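MGS-M5 (Unidentified, PDB 4Q3N) probably catalyses the NAD-dependent interconversion of L-lactate and pyruvate, as a tetrameric lactate dehydrogenase from a deep-sea metagenome. Local coordinates at residues A[72-77]-A[113-118]; A[248-253]-A[276-281]. One frame throughout, in Å; residues are numbered along the deposited sequence.

Interaction 1: residues A[72-77]-A[113-118]; sequences AGLVVI and NGILLV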
loop_
_atom_site.group_PDB
_atom_site.type_symbol
_atom_site.label_atom_id
_atom_site.label_comp_id
_atom_site.label_asym_id
_atom_site.label_seq_id
_atom_site.Cartn_x
_atom_site.Cartn_y
_atom_site.Cartn_z
ATOM N N ALA A 72 25.413 0.749 -3.146
ATOM C CA ALA A 72 24.099 0.477 -3.736
ATOM C C ALA A 72 23.842 -1.032 -3.699
ATOM O O ALA A 72 24.767 -1.812 -3.883
ATOM C CB ALA A 72 24.038 0.993 -5.144
ATOM N N GLY A 73 22.600 -1.438 -3.434
ATOM C CA GLY A 73 22.270 -2.854 -3.418
ATOM C C GLY A 73 22.013 -3.317 -4.862
ATOM O O GLY A 73 22.207 -4.481 -5.206
ATOM N N LEU A 74 21.603 -2.393 -5.712
ATOM C CA LEU A 74 21.197 -2.760 -7.089
ATOM C C LEU A 74 21.542 -1.630 -8.041
ATOM O O LEU A 74 21.281 -0.466 -7.738
ATOM C CB LEU A 74 19.665 -3.018 -7.163
ATOM C CG LEU A 74 19.064 -3.346 -8.538
ATOM C CD1 LEU A 74 19.469 -4.771 -8.942
ATOM C CD2 LEU A 74 17.486 -3.202 -8.477
ATOM N N VAL A 75 22.133 -1.947 -9.189
ATOM C CA VAL A 75 22.284 -0.890 -10.211
ATOM C C VAL A 75 21.514 -1.360 -11.415
ATOM O O VAL A 75 21.717 -2.505 -11.876
ATOM C CB VAL A 75 23.767 -0.633 -10.581
ATOM C CG1 VAL A 75 23.843 0.409 -11.713
ATOM C CG2 VAL A 75 24.579 -0.187 -9.323
ATOM N N VAL A 76 20.642 -0.494 -11.916
ATOM C CA VAL A 76 19.821 -0.819 -13.071
ATOM C C VAL A 76 20.347 -0.058 -14.273
ATOM O O VAL A 76 20.368 1.172 -14.269
ATOM C CB VAL A 76 18.357 -0.464 -12.838
ATOM C CG1 VAL A 76 17.452 -0.891 -14.060
ATOM C CG2 VAL A 76 17.853 -1.175 -11.483
ATOM N N ILE A 77 20.789 -0.783 -15.288
ATOM C CA ILE A 77 21.403 -0.135 -16.456
ATOM C C ILE A 77 20.412 -0.037 -17.616
ATOM O O ILE A 77 19.892 -1.049 -18.090
ATOM C CB ILE A 77 22.655 -0.899 -16.931
ATOM C CG1 ILE A 77 23.647 -1.056 -15.755
ATOM C CG2 ILE A 77 23.267 -0.208 -18.198
ATOM C CD1 ILE A 77 24.782 -2.044 -16.038
ATOM N N ASN A 113 29.359 -3.877 -4.927
ATOM C CA ASN A 113 29.353 -5.321 -4.856
ATOM C C ASN A 113 27.941 -5.800 -4.686
ATOM O O ASN A 113 27.697 -6.729 -3.921
ATOM C CB ASN A 113 30.243 -5.846 -3.695
ATOM C CG ASN A 113 30.543 -7.351 -3.821
ATOM O OD1 ASN A 113 30.360 -7.946 -4.890
ATOM N ND2 ASN A 113 31.001 -7.968 -2.733
ATOM N N GLY A 114 27.007 -5.161 -5.400
ATOM C CA GLY A 114 25.610 -5.530 -5.287
ATOM C C GLY A 114 25.205 -6.317 -6.525
ATOM O O GLY A 114 26.010 -7.026 -7.138
ATOM N N ILE A 115 23.950 -6.176 -6.905
ATOM C CA ILE A 115 23.393 -6.874 -8.047
ATOM C C ILE A 115 23.259 -5.941 -9.262
ATOM O O ILE A 115 22.902 -4.767 -9.092
ATOM C CB ILE A 115 22.003 -7.436 -7.636
ATOM C CG1 ILE A 115 22.222 -8.516 -6.537
ATOM C CG2 ILE A 115 21.174 -7.951 -8.822
ATOM C CD1 ILE A 115 20.882 -8.829 -5.859
ATOM N N LEU A 116 23.533 -6.446 -10.466
ATOM C CA LEU A 116 23.302 -5.677 -11.718
ATOM C C LEU A 116 22.070 -6.180 -12.407
ATOM O O LEU A 116 21.903 -7.401 -12.599
ATOM C CB LEU A 116 24.497 -5.804 -12.716
ATOM C CG LEU A 116 25.849 -5.266 -12.254
ATOM C CD1 LEU A 116 26.950 -5.569 -13.295
ATOM C CD2 LEU A 116 25.784 -3.742 -11.981
ATOM N N LEU A 117 21.230 -5.243 -12.802
ATOM C CA LEU A 117 20.019 -5.518 -13.585
ATOM C C LEU A 117 20.057 -4.738 -14.896
ATOM O O LEU A 117 20.002 -3.505 -14.879
ATOM C CB LEU A 117 18.770 -5.112 -12.800
ATOM C CG LEU A 117 17.417 -5.139 -13.510
ATOM C CD1 LEU A 117 17.197 -6.492 -14.205
ATOM C CD2 LEU A 117 16.244 -4.866 -12.477
ATOM N N VAL A 118 20.162 -5.433 -16.024
ATOM C CA VAL A 118 20.325 -4.745 -17.317
ATOM C C VAL A 118 18.956 -4.649 -17.985
ATOM O O VAL A 118 18.259 -5.654 -18.078
ATOM C CB VAL A 118 21.324 -5.513 -18.215
ATOM C CG1 VAL A 118 21.411 -4.843 -19.607
ATOM C CG2 VAL A 118 22.688 -5.524 -17.561
HETATM O O HOH W 1 27.620 -2.392 -3.343
#
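Gly73 to Ile77 and Gly114 to Val118 run side by side as parallel chains, the axes of strands 74-77 and 115-118 approaching to 4.7 Å at an angle of 19°. Four backbone hydrogen bonds alternate in direction, as a parallel ladder requires: Ile115 N gives to Gly73 O, Val75 N to Ile115 O, Leu117 N to Val75 O and Ile77 N to Leu117 O, the last at 2.9 Å. Weaker CA-H...O contacts accompany them, Leu74 CA to Ile115 O at 3.3 Å and Val76 CA to Leu117 O. Gly114 lies just before strand 115-118, opposite Gly73; a CB there would run into the carbonyl oxygens of Gly73 and Ala72. One water extends the link, donating to Ala72 O and accepting from Asn113 N at 2.8 Å.

These are the fourth and fifth strands of the Rossmann-type NAD-binding domain, joined by helix 89-109 in a beta-alpha-beta crossover. On the other side of 74-77, strand 5-9 continues the parallel sheet.

Leu74, Val76, Ile115 and Leu117 share one face. With CG of Leu74 anti to its backbone N (chi1 177°), methyl CD1 reaches across to Ile115 CG2 at 3.6 Å and also touches Leu117 CB at 3.9 Å. One methyl thus bridges two successive residues on this face of the neighbouring strand. Val76 and Leu117 lie alongside each other and point the same way, meeting through Val76 CG2 and Leu117 CD2 at 4.1 Å; helix 232-246 covers Leu74, Ile115 and Leu117. On the opposite face, Leu116 CD2 rests on Val75 CB at 4.0 Å, while Ile77 CD1 approaches Val118 CG2 more loosely. Helix 89-109 packs on Val75 and Ile77 from that side.

Interaction 2: residues A[248-253]-A[276-281]; sequences NENRIL and VLNKDG. With ACT (acetate ion), chain F.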
loop_
_atom_site.group_PDB
_atom_site.type_symbol
_atom_site.label_atom_id
_atom_site.label_comp_id
_atom_site.label_asym_id
_atom_site.label_seq_id
_atom_site.Cartn_x
_atom_site.Cartn_y
_atom_site.Cartn_z
ATOM N N ASN A 248 13.245 -9.702 -0.462
ATOM C CA ASN A 248 13.792 -11.040 -0.216
ATOM C C ASN A 248 12.726 -12.148 -0.414
ATOM O O ASN A 248 12.521 -13.019 0.472
ATOM C CB ASN A 248 14.353 -11.119 1.227
ATOM C CG ASN A 248 15.170 -12.363 1.457
ATOM O OD1 ASN A 248 15.761 -12.878 0.502
ATOM N ND2 ASN A 248 15.258 -12.846 2.749
ATOM N N GLU A 249 12.034 -12.114 -1.539
ATOM C CA GLU A 249 10.754 -12.834 -1.652
ATOM C C GLU A 249 10.916 -14.310 -2.013
ATOM O O GLU A 249 10.037 -15.068 -1.692
ATOM C CB GLU A 249 9.847 -12.163 -2.718
ATOM C CG GLU A 249 9.307 -10.824 -2.264
ATOM C CD GLU A 249 8.403 -10.166 -3.292
ATOM O OE1 GLU A 249 8.426 -10.561 -4.495
ATOM O OE2 GLU A 249 7.700 -9.219 -2.885
ATOM N N ASN A 250 12.010 -14.695 -2.704
ATOM C CA ASN A 250 12.093 -16.027 -3.346
ATOM C C ASN A 250 10.892 -16.167 -4.290
ATOM O O ASN A 250 10.102 -17.139 -4.240
ATOM C CB ASN A 250 12.147 -17.153 -2.289
ATOM C CG ASN A 250 13.514 -17.235 -1.600
ATOM O OD1 ASN A 250 14.543 -17.286 -2.260
ATOM N ND2 ASN A 250 13.522 -17.220 -0.288
ATOM N N ARG A 251 10.779 -15.152 -5.138
ATOM C CA ARG A 251 9.716 -14.998 -6.131
ATOM C C ARG A 251 10.181 -15.592 -7.462
ATOM O O ARG A 251 11.323 -15.404 -7.848
ATOM C CB ARG A 251 9.406 -13.535 -6.316
ATOM C CG ARG A 251 8.091 -13.238 -7.071
ATOM C CD ARG A 251 6.885 -13.508 -6.142
ATOM N NE ARG A 251 5.655 -13.209 -6.862
ATOM C CZ ARG A 251 4.486 -12.929 -6.293
ATOM N NH1 ARG A 251 4.383 -12.902 -4.976
ATOM N NH2 ARG A 251 3.422 -12.646 -7.057
ATOM N N ILE A 252 9.296 -16.267 -8.173
ATOM C CA ILE A 252 9.644 -16.812 -9.495
ATOM C C ILE A 252 9.202 -15.818 -10.554
ATOM O O ILE A 252 7.997 -15.509 -10.661
ATOM C CB ILE A 252 8.970 -18.160 -9.758
ATOM C CG1 ILE A 252 9.401 -19.153 -8.670
ATOM C CG2 ILE A 252 9.333 -18.658 -11.193
ATOM C CD1 ILE A 252 8.579 -20.426 -8.642
ATOM N N LEU A 253 10.181 -15.296 -11.282
ATOM C CA LEU A 253 9.952 -14.380 -12.422
ATOM C C LEU A 253 10.796 -14.769 -13.627
ATOM O O LEU A 253 11.935 -15.181 -13.480
ATOM C CB LEU A 253 10.321 -12.926 -12.071
ATOM C CG LEU A 253 9.477 -12.310 -10.936
ATOM C CD1 LEU A 253 10.126 -11.043 -10.471
ATOM C CD2 LEU A 253 7.989 -12.028 -11.366
ATOM N N VAL A 276 14.228 -17.907 -9.514
ATOM C CA VAL A 276 13.892 -17.543 -8.156
ATOM C C VAL A 276 14.776 -16.377 -7.718
ATOM O O VAL A 276 16.007 -16.522 -7.640
ATOM C CB VAL A 276 14.085 -18.751 -7.180
ATOM C CG1 VAL A 276 13.683 -18.327 -5.749
ATOM C CG2 VAL A 276 13.257 -19.931 -7.633
ATOM N N LEU A 277 14.150 -15.249 -7.390
ATOM C CA LEU A 277 14.867 -14.040 -6.933
ATOM C C LEU A 277 14.702 -13.790 -5.430
ATOM O O LEU A 277 13.586 -13.846 -4.904
ATOM C CB LEU A 277 14.354 -12.814 -7.667
ATOM C CG LEU A 277 14.782 -12.734 -9.141
ATOM C CD1 LEU A 277 13.997 -11.621 -9.855
ATOM C CD2 LEU A 277 16.276 -12.390 -9.161
ATOM N N ASN A 278 15.793 -13.453 -4.758
ATOM C CA ASN A 278 15.700 -13.068 -3.358
ATOM C C ASN A 278 16.803 -12.010 -3.131
ATOM O O ASN A 278 17.362 -11.489 -4.095
ATOM C CB ASN A 278 15.823 -14.313 -2.437
ATOM C CG ASN A 278 17.187 -14.976 -2.510
ATOM O OD1 ASN A 278 18.174 -14.318 -2.770
ATOM N ND2 ASN A 278 17.244 -16.306 -2.261
ATOM N N LYS A 279 17.130 -11.691 -1.889
ATOM C CA LYS A 279 18.009 -10.548 -1.595
ATOM C C LYS A 279 19.415 -10.760 -2.115
ATOM O O LYS A 279 20.203 -9.819 -2.260
ATOM C CB LYS A 279 18.097 -10.307 -0.078
ATOM C CG LYS A 279 18.848 -11.383 0.679
ATOM C CD LYS A 279 18.825 -11.064 2.187
ATOM C CE LYS A 279 19.332 -12.250 2.986
ATOM N NZ LYS A 279 20.794 -12.487 2.714
ATOM N N ASP A 280 19.733 -12.009 -2.375
ATOM C CA ASP A 280 21.116 -12.367 -2.818
ATOM C C ASP A 280 21.211 -12.453 -4.341
ATOM O O ASP A 280 22.296 -12.713 -4.865
ATOM C CB ASP A 280 21.548 -13.711 -2.239
ATOM C CG ASP A 280 21.588 -13.705 -0.723
ATOM O OD1 ASP A 280 22.151 -12.736 -0.168
ATOM O OD2 ASP A 280 21.020 -14.646 -0.112
ATOM N N GLY A 281 20.089 -12.239 -5.029
ATOM C CA GLY A 281 20.054 -12.336 -6.496
ATOM C C GLY A 281 19.322 -13.608 -6.957
ATOM O O GLY A 281 18.267 -13.924 -6.434
HETATM C C ACT F . 9.897 -17.972 1.453
HETATM O O ACT F . 9.242 -18.938 1.978
HETATM O OXT ACT F . 11.161 -18.061 1.324
HETATM C CH3 ACT F . 9.204 -16.715 1.008
#
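Arg251 and Leu277 form an antiparallel hydrogen-bonded pair, with Leu277 N giving to Arg251 O at 2.9 Å and Arg251 N to Leu277 O at 3.1 Å, although the short strand axes diverge from antiparallel, at 129°. Asn250 and Arg251 both face Leu277, a G1 beta bulge in which Asn250 takes the positive-phi position.

Asn250 OD1 accepts from Asn278 ND2 at 2.9 Å; the acceptor lies close to the amide plane of Asn278, and the two amides are turned 79° apart. The other end of the Asn250 amide, ND2, gives to OXT of an acetate probably from the crystallisation liquor, so both ends are engaged in this crystal. Asn278 also closes an Asx turn, its OD1 receiving Asp280 N at 2.8 Å within the type I turn from Asn278 to Gly281. This turn leads from strand 270-278 into 281-285, while 251-258 and 270-278 form a beta hairpin of the C-terminal domain. Replacing Asn278 by an alanine is likely to leave Asn250 OD1 without its amide donor and Asp280 N without its Asx acceptor.

Asn248 ends helix 232-246 in a Schellman motif. Its CG stands anti to the backbone N (chi1 -169°), carrying OD1 to Lys279 N at 3.0 Å, while the Lys279 methylenes lie alongside its amide; ND2 binds Glu29 of the third subunit. Val276 CG1 packs on Asn250 CA at 3.7 Å, and the Leu253 and Leu277 side chains cross nearly at right angles, CD1 to CD1 at 4.0 Å. Arg251 leads outward to a salt bridge with Asp164 of the second subunit.

From the N terminus, interaction 1 comes first: 72-77 and 113-118 close a loop of 35 residues that contains helix 89-109, within the NAD-binding domain. Interaction 2 opens only later, in the C-terminal domain, where 248-253 and 276-281 close a 22-residue excursion without helix. The two loops therefore follow in series and neither nest nor cross. Their centres are 14 Å apart, yet they touch: Ile115 CD1 lies 3.6 Å from Gly281 N and also packs near Lys279 O. Helix 232-246 connects them further, contacting Leu74, Ile115 and Leu117 of interaction 1 and Leu277 of interaction 2, and Arg140 bonds to both Asn113 O and Asp280 O.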